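Local coordinates for protein botulinum neurotoxin type G (Clostridium botulinum, PDB 3MPP) that serves, through this receptor-binding domain, to attach the toxin to the surface of its target cells so that the protease light chain can enter the cytosol, at residues L42-N47 against I187-T192; T193-I198 against V425-T430. The protein carries 4 engineered substitutions. All coordinates share one frame; numbering follows the deposited sequence.

Contact 1: L42-N47 against I187-T192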
# COMPACT_ATOMS: atom_id res chain seq x y z
N LEU A 42 -11.97 9.66 -6.30
CA LEU A 42 -13.29 10.26 -6.10
C LEU A 42 -13.25 11.24 -4.94
O LEU A 42 -12.88 10.86 -3.82
CB LEU A 42 -14.32 9.18 -5.82
CG LEU A 42 -14.48 8.07 -6.87
CD1 LEU A 42 -15.46 7.01 -6.39
CD2 LEU A 42 -14.93 8.66 -8.20
N ASN A 43 -13.62 12.49 -5.21
CA ASN A 43 -13.76 13.52 -4.19
C ASN A 43 -15.23 13.61 -3.77
O ASN A 43 -16.08 12.94 -4.36
CB ASN A 43 -13.31 14.88 -4.75
CG ASN A 43 -11.85 14.88 -5.20
OD1 ASN A 43 -11.52 15.26 -6.33
ND2 ASN A 43 -10.97 14.45 -4.32
N ASN A 44 -15.52 14.42 -2.75
CA ASN A 44 -16.88 14.49 -2.24
C ASN A 44 -17.69 15.57 -2.94
O ASN A 44 -17.97 16.62 -2.37
CB ASN A 44 -16.91 14.70 -0.72
CG ASN A 44 -18.29 14.42 -0.14
OD1 ASN A 44 -19.22 14.06 -0.87
ND2 ASN A 44 -18.44 14.58 1.17
N SER A 45 -18.07 15.30 -4.18
CA SER A 45 -18.84 16.23 -4.99
C SER A 45 -19.64 15.47 -6.04
O SER A 45 -19.22 14.41 -6.50
CB SER A 45 -17.91 17.24 -5.67
OG SER A 45 -18.48 17.77 -6.85
N GLU A 46 -20.78 16.02 -6.42
CA GLU A 46 -21.60 15.42 -7.46
C GLU A 46 -20.85 15.37 -8.78
O GLU A 46 -21.15 14.54 -9.64
CB GLU A 46 -22.90 16.20 -7.65
CG GLU A 46 -23.82 16.08 -6.47
CD GLU A 46 -25.16 16.74 -6.71
OE1 GLU A 46 -25.32 17.44 -7.75
OE2 GLU A 46 -26.04 16.57 -5.85
N ASN A 47 -19.88 16.26 -8.96
CA ASN A 47 -19.12 16.28 -10.21
C ASN A 47 -17.92 15.35 -10.22
O ASN A 47 -17.21 15.22 -11.22
CB ASN A 47 -18.74 17.70 -10.58
CG ASN A 47 -19.92 18.47 -11.14
OD1 ASN A 47 -20.52 18.05 -12.14
ND2 ASN A 47 -20.29 19.56 -10.48
N ILE A 187 -21.75 8.70 -2.02
CA ILE A 187 -23.14 9.02 -1.68
C ILE A 187 -23.33 9.07 -0.17
O ILE A 187 -23.00 8.10 0.52
CB ILE A 187 -24.13 7.96 -2.24
CG1 ILE A 187 -23.83 7.63 -3.71
CG2 ILE A 187 -25.58 8.43 -2.05
CD1 ILE A 187 -23.88 8.83 -4.63
N ASN A 188 -23.89 10.17 0.31
CA ASN A 188 -24.17 10.38 1.74
C ASN A 188 -22.93 10.62 2.61
O ASN A 188 -22.98 10.46 3.84
CB ASN A 188 -24.97 9.21 2.31
CG ASN A 188 -26.25 8.94 1.54
OD1 ASN A 188 -26.94 9.87 1.11
ND2 ASN A 188 -26.56 7.65 1.35
N CYS A 189 -21.82 11.02 2.00
CA CYS A 189 -20.63 11.33 2.80
C CYS A 189 -20.71 12.76 3.33
O CYS A 189 -20.92 13.70 2.57
CB CYS A 189 -19.35 11.13 1.97
SG CYS A 189 -17.86 11.46 2.92
N THR A 190 -20.52 12.94 4.63
CA THR A 190 -20.72 14.26 5.23
C THR A 190 -19.42 15.08 5.41
O THR A 190 -19.46 16.24 5.79
CB THR A 190 -21.47 14.17 6.57
OG1 THR A 190 -20.73 13.35 7.47
CG2 THR A 190 -22.86 13.58 6.36
N ASP A 191 -18.29 14.47 5.13
CA ASP A 191 -17.01 15.16 5.25
C ASP A 191 -16.61 15.68 3.87
O ASP A 191 -16.34 14.88 2.97
CB ASP A 191 -15.98 14.17 5.81
CG ASP A 191 -14.57 14.74 5.87
OD1 ASP A 191 -14.36 15.88 5.42
OD2 ASP A 191 -13.67 14.03 6.38
N THR A 192 -16.62 17.00 3.67
CA THR A 192 -16.38 17.54 2.33
C THR A 192 -14.95 17.32 1.86
O THR A 192 -14.66 17.50 0.69
CB THR A 192 -16.73 19.04 2.21
OG1 THR A 192 -15.96 19.79 3.16
CG2 THR A 192 -18.24 19.27 2.47
O HOH W 1 -13.61 15.80 -1.20
O HOH W 2 -21.35 12.26 -0.54
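The carboxamide of N44 does most of the work where 42-47 meets 187-192, and it offers a worked example of how one asparagine can bridge to the backbone of an irregular loop. Two direct hydrogen bonds start from its nitrogen: ND2 reaches O of D191 at 2.8 Å and O of C189 at 3.0 Å. Both are nearly straight, with N-H...O angles of 162° and 168°, and both acceptors lie close to the plane of the amide. Seen from the acceptors the approach is different, for ND2 stands well above each carbonyl plane. The side chain gets there because CG is anti to the backbone N (chi1 -165°), which carries the amide across to the loop.

Water completes the polar network. One molecule accepts from N of N44 and donates to O of T192, each at 2.8 Å; a second accepts from N of C189 at 2.9 Å and lies 2.8 Å from OD1 of N44, to which it can donate, though other acceptors compete for its protons.

Van der Waals contact is slight: C189 brings CB to 3.7 Å and SG to 3.6 Å from ND2 of N44, and also touches N89, Y91 and K194. ND2 of N89 bonds O of N188, and its OD1 takes N of T190.

This surface contact of the N-terminal subdomain joins the chain following strand 39-43 to the connection between strands 181-187 and 195-204. Two in-plane acceptors use both N-H groups of ND2, which fixes the carboxamide's rotation and, with the water on N of N44, ties it to the loop's backbone rather than its side chains.

Contact 2: T193-I198 against V425-T430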
# COMPACT_ATOMS: atom_id res chain seq x y z
N THR A 193 -14.06 16.94 2.78
CA THR A 193 -12.67 16.71 2.41
C THR A 193 -12.40 15.26 2.03
O THR A 193 -11.28 14.94 1.64
CB THR A 193 -11.68 17.09 3.55
OG1 THR A 193 -11.77 16.13 4.61
CG2 THR A 193 -11.98 18.49 4.06
N LYS A 194 -13.40 14.40 2.15
CA LYS A 194 -13.20 12.96 1.92
C LYS A 194 -12.83 12.65 0.48
O LYS A 194 -13.30 13.31 -0.46
CB LYS A 194 -14.44 12.14 2.32
CG LYS A 194 -14.22 10.61 2.31
CD LYS A 194 -13.20 10.18 3.39
CE LYS A 194 -13.82 10.24 4.80
NZ LYS A 194 -12.78 10.06 5.88
N PHE A 195 -11.97 11.65 0.30
CA PHE A 195 -11.71 11.13 -1.03
C PHE A 195 -11.43 9.65 -0.90
O PHE A 195 -11.18 9.16 0.20
CB PHE A 195 -10.54 11.86 -1.71
CG PHE A 195 -9.23 11.73 -0.96
CD1 PHE A 195 -8.39 10.65 -1.20
CD2 PHE A 195 -8.86 12.67 -0.01
CE1 PHE A 195 -7.18 10.52 -0.50
CE2 PHE A 195 -7.67 12.55 0.69
CZ PHE A 195 -6.82 11.46 0.44
N VAL A 196 -11.51 8.94 -2.02
CA VAL A 196 -11.20 7.52 -2.08
C VAL A 196 -10.45 7.27 -3.37
O VAL A 196 -10.85 7.78 -4.42
CB VAL A 196 -12.49 6.65 -2.11
CG1 VAL A 196 -12.13 5.19 -1.93
CG2 VAL A 196 -13.48 7.09 -1.05
N TRP A 197 -9.36 6.49 -3.31
CA TRP A 197 -8.65 6.10 -4.53
C TRP A 197 -9.07 4.68 -4.91
O TRP A 197 -9.22 3.82 -4.05
CB TRP A 197 -7.11 6.13 -4.33
CG TRP A 197 -6.49 7.51 -4.41
CD1 TRP A 197 -6.21 8.35 -3.37
CD2 TRP A 197 -6.06 8.18 -5.60
NE1 TRP A 197 -5.63 9.52 -3.85
CE2 TRP A 197 -5.52 9.43 -5.21
CE3 TRP A 197 -6.09 7.84 -6.97
CZ2 TRP A 197 -5.02 10.34 -6.14
CZ3 TRP A 197 -5.59 8.75 -7.89
CH2 TRP A 197 -5.06 9.99 -7.47
N ILE A 198 -9.24 4.45 -6.21
CA ILE A 198 -9.60 3.13 -6.73
C ILE A 198 -8.71 2.78 -7.93
O ILE A 198 -8.35 3.65 -8.72
CB ILE A 198 -11.09 3.11 -7.16
CG1 ILE A 198 -12.00 3.20 -5.94
CG2 ILE A 198 -11.39 1.84 -7.97
CD1 ILE A 198 -13.42 3.59 -6.26
N VAL A 425 5.77 11.50 2.57
CA VAL A 425 4.67 12.26 3.15
C VAL A 425 3.49 12.23 2.18
O VAL A 425 3.66 12.56 1.01
CB VAL A 425 5.05 13.74 3.39
CG1 VAL A 425 3.85 14.49 3.95
CG2 VAL A 425 6.25 13.85 4.31
N ASP A 426 2.32 11.83 2.66
CA ASP A 426 1.17 11.61 1.79
C ASP A 426 -0.01 12.38 2.38
O ASP A 426 -0.13 12.44 3.60
CB ASP A 426 0.84 10.11 1.72
CG ASP A 426 -0.29 9.79 0.76
OD1 ASP A 426 -0.05 9.72 -0.47
OD2 ASP A 426 -1.42 9.59 1.24
N GLU A 427 -0.87 12.94 1.54
CA GLU A 427 -2.01 13.72 2.04
C GLU A 427 -2.98 12.92 2.87
O GLU A 427 -3.70 13.49 3.69
CB GLU A 427 -2.77 14.42 0.89
CG GLU A 427 -3.54 13.48 -0.01
CD GLU A 427 -4.49 14.22 -0.95
OE1 GLU A 427 -4.79 15.39 -0.70
OE2 GLU A 427 -4.93 13.61 -1.95
N GLY A 428 -3.03 11.60 2.65
CA GLY A 428 -3.95 10.75 3.37
C GLY A 428 -3.43 10.33 4.73
O GLY A 428 -4.06 9.53 5.41
N TRP A 429 -2.27 10.84 5.12
CA TRP A 429 -1.68 10.53 6.44
C TRP A 429 -0.98 11.77 6.99
O TRP A 429 0.12 12.12 6.56
CB TRP A 429 -0.66 9.39 6.35
CG TRP A 429 -0.18 8.91 7.72
CD1 TRP A 429 0.75 9.52 8.53
CD2 TRP A 429 -0.65 7.76 8.45
NE1 TRP A 429 0.90 8.81 9.71
CE2 TRP A 429 0.05 7.73 9.69
CE3 TRP A 429 -1.57 6.74 8.17
CZ2 TRP A 429 -0.15 6.72 10.63
CZ3 TRP A 429 -1.77 5.73 9.12
CH2 TRP A 429 -1.06 5.73 10.34
N THR A 430 -1.60 12.45 7.95
CA THR A 430 -1.00 13.67 8.48
C THR A 430 -0.59 13.47 9.94
O THR A 430 -1.24 12.72 10.66
CB THR A 430 -1.97 14.85 8.42
OG1 THR A 430 -3.10 14.57 9.27
CG2 THR A 430 -2.45 15.07 7.00
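F195 and E427 both place CG between the backbone N and the carbonyl carbon (chi1 61° and 70°), and these torsions send ring and carboxylate toward each other from opposite directions. The setting is the junction of two folds: F195 belongs to strand 195-204 of the lectin-like jelly-roll subdomain, E427 to a loop of the beta-trefoil subdomain. Extended beyond CG, E427 sets OE2 over one face of the ring, offset toward the rim and 3.7 Å from CZ of F195, with carboxylate and ring planes 24° apart. An anion over a pi face would be unfavourable alone, but K41 probably offsets this, since it forms a salt bridge with OE2 and a cation-pi contact with the F195 ring.

G428 meets the same ring at its edge, its CA 4.2 Å from CZ of F195. The loop is shaped by a type I beta turn from D426 to W429, closed by N of W429 bonding O of D426 at 3.1 Å. D426 is held by R74 and N141 of the other subdomain. Within the turn, its OD2 accepts from N of G428 at 2.9 Å, an Asx turn in which the donor stands above the carboxylate plane.

Along the chain the second segment of contact 1 runs directly into the first of contact 2, T192 being followed by T193, and the centres of the two contacts lie 14 Å apart. They share one antiparallel sheet, in which strands 39-43 and 195-204 are neighbours: N of L42 probably hydrogen-bonds to O of V196 at 2.9 Å. Contact 1 stays within the N-terminal subdomain, whereas contact 2 crosses to the C-terminal one, 227 residues further on. The chain thus passes from a loop held within one subdomain, soon afterwards, into strand 195-204, whose F195 faces the other, illustrating how local order and the domain interface can be built in series.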